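Local coordinates for protein 2-Cys peroxiredoxin (Plasmodium yoelii, PDB 2H01) that probably reduces hydrogen peroxide and organic hydroperoxides to water and alcohols as a thiol-specific, thioredoxin-linked peroxidase, at residues Tyr39-Thr44 with Ser72-Phe77. Residues are numbered along the deposited sequence; the frame is centred on the assembly and turned at random.
Sequences YPLDFT and SVDSKF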
ATOM      1  N   TYR A  39       4.493   2.039   6.890  1.00 21.59           N
ATOM      2  CA  TYR A  39       4.390   2.703   8.180  1.00 20.82           C
ATOM      3  C   TYR A  39       5.657   2.278   8.933  1.00 20.09           C
ATOM      4  O   TYR A  39       6.230   1.229   8.653  1.00 19.16           O
ATOM      5  CB  TYR A  39       3.105   2.321   8.925  1.00 21.46           C
ATOM      6  CG  TYR A  39       2.918   0.853   9.216  1.00 23.77           C
ATOM      7  CD1 TYR A  39       2.435  -0.016   8.238  1.00 22.89           C
ATOM      8  CD2 TYR A  39       3.219   0.330  10.483  1.00 24.18           C
ATOM      9  CE1 TYR A  39       2.253  -1.364   8.508  1.00 22.04           C
ATOM     10  CE2 TYR A  39       3.045  -1.018  10.764  1.00 22.46           C
ATOM     11  CZ  TYR A  39       2.560  -1.857   9.773  1.00 22.26           C
ATOM     12  OH  TYR A  39       2.384  -3.186  10.041  1.00 21.89           O
ATOM     13  N   PRO A  40       6.126   3.109   9.871  1.00 20.71           N
ATOM     14  CA  PRO A  40       7.330   2.830  10.658  1.00 21.58           C
ATOM     15  C   PRO A  40       7.361   1.509  11.427  1.00 21.70           C
ATOM     16  O   PRO A  40       8.153   0.613  11.130  1.00 22.22           O
ATOM     17  CB  PRO A  40       7.408   4.025  11.615  1.00 20.53           C
ATOM     18  CG  PRO A  40       6.705   5.125  10.878  1.00 19.72           C
ATOM     19  CD  PRO A  40       5.531   4.403  10.259  1.00 21.05           C
ATOM     20  N   LEU A  41       6.487   1.400  12.419  1.00 21.53           N
ATOM     21  CA  LEU A  41       6.484   0.233  13.283  1.00 21.85           C
ATOM     22  C   LEU A  41       5.152  -0.196  13.847  1.00 22.87           C
ATOM     23  O   LEU A  41       4.176   0.551  13.864  1.00 23.64           O
ATOM     24  CB  LEU A  41       7.403   0.491  14.476  1.00 21.42           C
ATOM     25  CG  LEU A  41       8.866   0.837  14.226  1.00 19.63           C
ATOM     26  CD1 LEU A  41       9.472   1.391  15.509  1.00 18.41           C
ATOM     27  CD2 LEU A  41       9.611  -0.401  13.744  1.00 21.32           C
ATOM     28  N   ASP A  42       5.167  -1.422  14.347  1.00 23.01           N
ATOM     29  CA  ASP A  42       4.040  -2.052  15.001  1.00 24.29           C
ATOM     30  C   ASP A  42       4.141  -1.685  16.485  1.00 25.49           C
ATOM     31  O   ASP A  42       5.206  -1.299  16.961  1.00 25.59           O
ATOM     32  CB  ASP A  42       4.166  -3.567  14.875  1.00 24.19           C
ATOM     33  CG  ASP A  42       3.735  -4.093  13.519  1.00 24.14           C
ATOM     34  OD1 ASP A  42       3.741  -3.344  12.515  1.00 24.97           O
ATOM     35  OD2 ASP A  42       3.407  -5.291  13.476  1.00 24.51           O
ATOM     36  N   PHE A  43       3.034  -1.803  17.208  1.00 26.07           N
ATOM     37  CA  PHE A  43       3.014  -1.542  18.644  1.00 25.90           C
ATOM     38  C   PHE A  43       3.508  -0.198  19.209  1.00 26.12           C
ATOM     39  O   PHE A  43       3.765  -0.127  20.406  1.00 29.50           O
ATOM     40  CB  PHE A  43       3.773  -2.675  19.363  1.00 23.07           C
ATOM     41  CG  PHE A  43       3.022  -3.991  19.417  1.00 22.35           C
ATOM     42  CD1 PHE A  43       1.844  -4.110  20.152  1.00 21.77           C
ATOM     43  CD2 PHE A  43       3.517  -5.118  18.768  1.00 21.56           C
ATOM     44  CE1 PHE A  43       1.175  -5.341  20.244  1.00 21.65           C
ATOM     45  CE2 PHE A  43       2.859  -6.351  18.852  1.00 21.76           C
ATOM     46  CZ  PHE A  43       1.691  -6.464  19.590  1.00 21.31           C
ATOM     47  N   THR A  44       3.654   0.854  18.401  1.00 25.59           N
ATOM     48  CA  THR A  44       4.109   2.142  18.953  1.00 25.37           C
ATOM     49  C   THR A  44       2.955   2.816  19.677  1.00 25.31           C
ATOM     50  O   THR A  44       1.866   2.267  19.742  1.00 25.02           O
ATOM     51  CB  THR A  44       4.626   3.143  17.868  1.00 25.91           C
ATOM     52  OG1 THR A  44       3.521   3.637  17.095  1.00 27.87           O
ATOM     53  CG2 THR A  44       5.662   2.474  16.953  1.00 25.85           C
ATOM     54  N   SER A  72       5.739  -2.779   6.986  1.00 24.61           N
ATOM     55  CA  SER A  72       6.590  -2.182   8.023  1.00 23.92           C
ATOM     56  C   SER A  72       7.754  -3.158   8.169  1.00 24.47           C
ATOM     57  O   SER A  72       7.637  -4.335   7.816  1.00 24.37           O
ATOM     58  CB  SER A  72       5.877  -2.033   9.370  1.00 22.84           C
ATOM     59  OG  SER A  72       6.025  -3.193  10.171  1.00 20.29           O
ATOM     60  N   VAL A  73       8.876  -2.682   8.685  1.00 24.86           N
ATOM     61  CA  VAL A  73      10.035  -3.543   8.825  1.00 25.11           C
ATOM     62  C   VAL A  73       9.908  -4.642   9.896  1.00 25.62           C
ATOM     63  O   VAL A  73      10.827  -5.443  10.068  1.00 27.42           O
ATOM     64  CB  VAL A  73      11.305  -2.694   9.086  1.00 23.21           C
ATOM     65  CG1 VAL A  73      11.469  -1.658   7.964  1.00 21.38           C
ATOM     66  CG2 VAL A  73      11.210  -2.013  10.429  1.00 24.19           C
ATOM     67  N   ASP A  74       8.796  -4.649  10.626  1.00 24.66           N
ATOM     68  CA  ASP A  74       8.476  -5.689  11.605  1.00 23.92           C
ATOM     69  C   ASP A  74       8.354  -7.100  11.009  1.00 23.85           C
ATOM     70  O   ASP A  74       8.102  -7.260   9.826  1.00 23.38           O
ATOM     71  CB  ASP A  74       7.182  -5.337  12.358  1.00 26.42           C
ATOM     72  CG  ASP A  74       7.298  -4.077  13.208  1.00 28.96           C
ATOM     73  OD1 ASP A  74       7.862  -4.131  14.300  1.00 32.15           O
ATOM     74  OD2 ASP A  74       6.830  -2.982  12.880  1.00 29.75           O
ATOM     75  N   SER A  75       8.530  -8.119  11.840  1.00 23.98           N
ATOM     76  CA  SER A  75       8.422  -9.505  11.375  1.00 24.98           C
ATOM     77  C   SER A  75       6.954  -9.910  11.261  1.00 26.76           C
ATOM     78  O   SER A  75       6.068  -9.203  11.756  1.00 27.73           O
ATOM     79  CB  SER A  75       9.118 -10.451  12.360  1.00 24.33           C
ATOM     80  OG  SER A  75       8.421 -10.470  13.598  1.00 21.90           O
ATOM     81  N   LYS A  76       6.699 -11.049  10.617  1.00 26.85           N
ATOM     82  CA  LYS A  76       5.331 -11.526  10.471  1.00 25.52           C
ATOM     83  C   LYS A  76       4.764 -11.931  11.827  1.00 25.24           C
ATOM     84  O   LYS A  76       3.559 -11.824  12.061  1.00 26.97           O
ATOM     85  CB  LYS A  76       5.250 -12.708   9.494  1.00 24.71           C
ATOM     86  CG  LYS A  76       6.071 -13.944   9.845  1.00 24.68           C
ATOM     87  CD  LYS A  76       5.608 -15.113   8.964  1.00 25.59           C
ATOM     88  CE  LYS A  76       6.283 -16.440   9.302  1.00 26.55           C
ATOM     89  NZ  LYS A  76       7.710 -16.451   8.888  1.00 29.21           N
ATOM     90  N   PHE A  77       5.635 -12.389  12.721  1.00 24.05           N
ATOM     91  CA  PHE A  77       5.205 -12.788  14.053  1.00 22.40           C
ATOM     92  C   PHE A  77       4.698 -11.581  14.834  1.00 21.91           C
ATOM     93  O   PHE A  77       3.703 -11.674  15.550  1.00 22.68           O
ATOM     94  CB  PHE A  77       6.355 -13.459  14.790  1.00 20.74           C
ATOM     95  CG  PHE A  77       6.808 -14.727  14.144  1.00 19.13           C
ATOM     96  CD1 PHE A  77       6.049 -15.885  14.258  1.00 18.85           C
ATOM     97  CD2 PHE A  77       7.976 -14.764  13.402  1.00 18.00           C
ATOM     98  CE1 PHE A  77       6.445 -17.064  13.644  1.00 19.37           C
ATOM     99  CE2 PHE A  77       8.383 -15.942  12.782  1.00 17.79           C
ATOM    100  CZ  PHE A  77       7.615 -17.097  12.903  1.00 18.00           C
TER
HETATM  101  O   HOH W   1       8.905   0.155   8.586  1.00 28.58           O
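Tyr39 and Ser72 lie with their CA atoms 5.4 Å apart, where the parallel strands 33-38 and 66-72 give way to loops. A water continues the link between the backbones, donating to Pro40 O and accepting from Val73 N. The one direct hydrogen bond between the segments runs from Asp42 N to Asp74 OD2 (2.7 Å); its N-H...O angle of 134° shows it is bent, and the N-H comes from above the carboxylate plane. Asp74 OD2 takes a second bond from Ser72 OG (2.8 Å) through its anti lone pair, so two donors grip this oxygen. Ser72 also offers its CB to one face of the Tyr39 ring, a CH-pi contact 3.5 Å from the centroid and 21° off the normal. The tyrosine CG sits between its backbone N and carbonyl carbon (chi1 59°), a turn that carries the ring to Ser72 and its OH to Asp42 OD1 (2.8 Å), met on the syn side. The two carboxylates pass in opposite directions, and Asp42 OD1 and Asp74 OD2, both acceptors, approach to 3.1 Å. The donors on these oxygens, together with His79 ND1 of helix 76-83 bonded to Asp42 OD2, probably ease the repulsion expected if both groups are charged. At the margin, Leu41 CD2 meets Val73 CG2 at 4.0 Å. The contact joins loops at the C-terminal ends of neighbouring parallel strands in the thioredoxin-like fold, the edge where peroxiredoxins carry the active-site loop; the loop containing 39-44 runs on through Cys47, the predicted peroxidatic cysteine, whose side chain is about 11 Å from that of Tyr39, into helix 49-56.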